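Local coordinates for putative aspartyl-tRNA synthetase (Leishmania major, PDB 6OD8), which probably attaches L-aspartate to its cognate tRNA(Asp) at the expense of ATP, as a class II aminoacyl-tRNA synthetase, at residues Leu314-Ile320 against Trp521-Gly527. Residues are numbered along the deposited sequence; the frame is centred on the assembly and turned at random.
Sequences LDVEMRI and WPHGGFG. With EDO (1,2-ethanediol), chain D.
Val316 and Phe526 face each other across two antiparallel strands and trade a pair of backbone hydrogen bonds, Val316 N to Phe526 O and Phe526 N to Val316 O, both 3.0 Å. Met318 and Gly524 repeat the exchange, and beyond the regular pairing Ile320 N still reaches Pro522 O at 2.9 Å. The tight side of the sheet carries Val316 and Phe526. With CG held between backbone N and carbonyl carbon (chi1 54°), the phenyl ring lies beside the valine, whose CB sits over one face, 3.8 Å from the ring centroid. Helices 215-237 and 325-342 close over this apolar layer.

The other side is polar. Glu317, bent at chi2 (80°), folds its carboxylate against the bare glycine backbone, OE1 lying 3.3 Å from Gly525 CA. Glu317 OE2 meets the edge of the His523 ring at CD2 and forms a salt bridge with Arg488. Buried Asp315 bridges Lys279 through OD2, while OD1 accepts a hydrogen bond from a 1,2-ethanediol, probably from the crystallisation liquor. The looser parts are partly exposed Gly527 and Arg319. The extended Arg319 lays its guanidinium flat on the Trp521 indole, planes 6° apart, in a cation-pi stack, and Arg319 NH2 forms a salt bridge with Asp111 of the second subunit. Strand 310-319 paired with glycine-rich 523-529, which leads into helix 530-538, is characteristic of the class II synthetase catalytic core, the latter two matching motif 3.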
loop_
_atom_site.group_PDB
_atom_site.type_symbol
_atom_site.label_atom_id
_atom_site.label_comp_id
_atom_site.label_asym_id
_atom_site.label_seq_id
_atom_site.Cartn_x
_atom_site.Cartn_y
_atom_site.Cartn_z
ATOM N N LEU A 314 1.510 6.760 6.163
ATOM C CA LEU A 314 0.138 6.276 6.141
ATOM C C LEU A 314 -0.727 7.527 6.228
ATOM O O LEU A 314 -0.754 8.189 7.273
ATOM C CB LEU A 314 -0.111 5.332 7.317
ATOM C CG LEU A 314 0.937 4.262 7.627
ATOM C CD1 LEU A 314 0.576 3.451 8.879
ATOM C CD2 LEU A 314 1.045 3.278 6.416
ATOM N N ASP A 315 -1.374 7.903 5.122
ATOM C CA ASP A 315 -1.992 9.217 5.027
ATOM C C ASP A 315 -3.486 9.064 4.805
ATOM O O ASP A 315 -3.927 8.132 4.125
ATOM C CB ASP A 315 -1.360 10.038 3.882
ATOM C CG ASP A 315 -0.188 10.834 4.340
ATOM O OD1 ASP A 315 0.958 10.318 4.255
ATOM O OD2 ASP A 315 -0.415 11.983 4.811
ATOM N N VAL A 316 -4.254 9.976 5.398
ATOM C CA VAL A 316 -5.709 9.958 5.345
ATOM C C VAL A 316 -6.185 11.383 5.089
ATOM O O VAL A 316 -5.644 12.337 5.661
ATOM C CB VAL A 316 -6.311 9.390 6.660
ATOM C CG1 VAL A 316 -7.845 9.457 6.647
ATOM C CG2 VAL A 316 -5.844 7.937 6.907
ATOM N N GLU A 317 -7.187 11.539 4.221
ATOM C CA GLU A 317 -7.866 12.833 4.089
ATOM C C GLU A 317 -9.350 12.563 3.867
ATOM O O GLU A 317 -9.709 11.566 3.238
ATOM C CB GLU A 317 -7.265 13.693 2.934
ATOM C CG GLU A 317 -7.585 15.229 3.014
ATOM C CD GLU A 317 -6.696 15.986 4.001
ATOM O OE1 GLU A 317 -5.677 15.427 4.478
ATOM O OE2 GLU A 317 -7.002 17.161 4.297
ATOM N N MET A 318 -10.219 13.434 4.408
ATOM C CA MET A 318 -11.652 13.168 4.325
ATOM C C MET A 318 -12.443 14.468 4.398
ATOM O O MET A 318 -12.006 15.439 5.016
ATOM C CB MET A 318 -12.098 12.241 5.464
ATOM C CG MET A 318 -11.744 12.851 6.847
ATOM S SD MET A 318 -12.142 11.730 8.191
ATOM C CE MET A 318 -13.898 12.101 8.299
ATOM N N ARG A 319 -13.632 14.472 3.774
ATOM C CA ARG A 319 -14.565 15.571 3.988
ATOM C C ARG A 319 -14.965 15.661 5.450
ATOM O O ARG A 319 -15.031 14.656 6.160
ATOM C CB ARG A 319 -15.850 15.373 3.194
ATOM C CG ARG A 319 -15.718 15.297 1.743
ATOM C CD ARG A 319 -17.106 15.068 1.198
ATOM N NE ARG A 319 -17.025 14.809 -0.210
ATOM C CZ ARG A 319 -18.025 14.333 -0.921
ATOM N NH1 ARG A 319 -19.195 14.070 -0.334
ATOM N NH2 ARG A 319 -17.840 14.118 -2.204
ATOM N N ILE A 320 -15.307 16.869 5.891
ATOM C CA ILE A 320 -15.954 17.031 7.183
ATOM C C ILE A 320 -17.282 17.743 6.983
ATOM O O ILE A 320 -17.408 18.623 6.125
ATOM C CB ILE A 320 -15.075 17.775 8.206
ATOM C CG1 ILE A 320 -14.768 19.186 7.762
ATOM C CG2 ILE A 320 -13.761 17.050 8.412
ATOM C CD1 ILE A 320 -14.262 20.034 8.916
ATOM N N TRP A 521 -14.918 21.230 -0.929
ATOM C CA TRP A 521 -15.501 20.606 0.265
ATOM C C TRP A 521 -14.687 20.961 1.513
ATOM O O TRP A 521 -13.459 20.889 1.485
ATOM C CB TRP A 521 -15.516 19.074 0.118
ATOM C CG TRP A 521 -16.277 18.545 -1.046
ATOM C CD1 TRP A 521 -15.789 18.260 -2.277
ATOM C CD2 TRP A 521 -17.668 18.175 -1.065
ATOM N NE1 TRP A 521 -16.796 17.752 -3.096
ATOM C CE2 TRP A 521 -17.951 17.670 -2.363
ATOM C CE3 TRP A 521 -18.689 18.180 -0.104
ATOM C CZ2 TRP A 521 -19.232 17.225 -2.738
ATOM C CZ3 TRP A 521 -19.965 17.717 -0.483
ATOM C CH2 TRP A 521 -20.218 17.263 -1.782
ATOM N N PRO A 522 -15.343 21.298 2.634
ATOM C CA PRO A 522 -14.623 21.313 3.920
ATOM C C PRO A 522 -14.007 19.941 4.172
ATOM O O PRO A 522 -14.622 18.911 3.894
ATOM C CB PRO A 522 -15.709 21.659 4.952
ATOM C CG PRO A 522 -16.862 22.319 4.140
ATOM C CD PRO A 522 -16.789 21.594 2.772
ATOM N N HIS A 523 -12.767 19.926 4.658
ATOM C CA HIS A 523 -12.066 18.656 4.771
ATOM C C HIS A 523 -10.927 18.768 5.774
ATOM O O HIS A 523 -10.587 19.860 6.237
ATOM C CB HIS A 523 -11.545 18.196 3.401
ATOM C CG HIS A 523 -10.555 19.139 2.782
ATOM N ND1 HIS A 523 -10.929 20.327 2.187
ATOM C CD2 HIS A 523 -9.211 19.058 2.651
ATOM C CE1 HIS A 523 -9.854 20.937 1.716
ATOM N NE2 HIS A 523 -8.799 20.192 1.987
ATOM N N GLY A 524 -10.363 17.606 6.129
ATOM C CA GLY A 524 -9.251 17.512 7.059
ATOM C C GLY A 524 -8.614 16.145 6.962
ATOM O O GLY A 524 -9.085 15.281 6.228
ATOM N N GLY A 525 -7.520 15.944 7.684
ATOM C CA GLY A 525 -6.826 14.675 7.518
ATOM C C GLY A 525 -5.674 14.574 8.489
ATOM O O GLY A 525 -5.507 15.426 9.359
ATOM N N PHE A 526 -4.866 13.526 8.317
ATOM C CA PHE A 526 -3.732 13.284 9.203
ATOM C C PHE A 526 -2.759 12.340 8.506
ATOM O O PHE A 526 -3.115 11.671 7.533
ATOM C CB PHE A 526 -4.188 12.697 10.543
ATOM C CG PHE A 526 -5.035 11.449 10.414
ATOM C CD1 PHE A 526 -4.440 10.190 10.419
ATOM C CD2 PHE A 526 -6.431 11.538 10.338
ATOM C CE1 PHE A 526 -5.219 9.038 10.319
ATOM C CE2 PHE A 526 -7.225 10.395 10.263
ATOM C CZ PHE A 526 -6.621 9.147 10.232
ATOM N N GLY A 527 -1.528 12.295 9.009
ATOM C CA GLY A 527 -0.531 11.358 8.501
ATOM C C GLY A 527 0.158 10.657 9.652
ATOM O O GLY A 527 0.220 11.177 10.768
HETATM C C1 EDO D . 3.018 10.941 7.487
HETATM O O1 EDO D . 3.745 12.054 8.010
HETATM C C2 EDO D . 3.508 10.745 6.075
HETATM O O2 EDO D . 2.988 11.764 5.233
#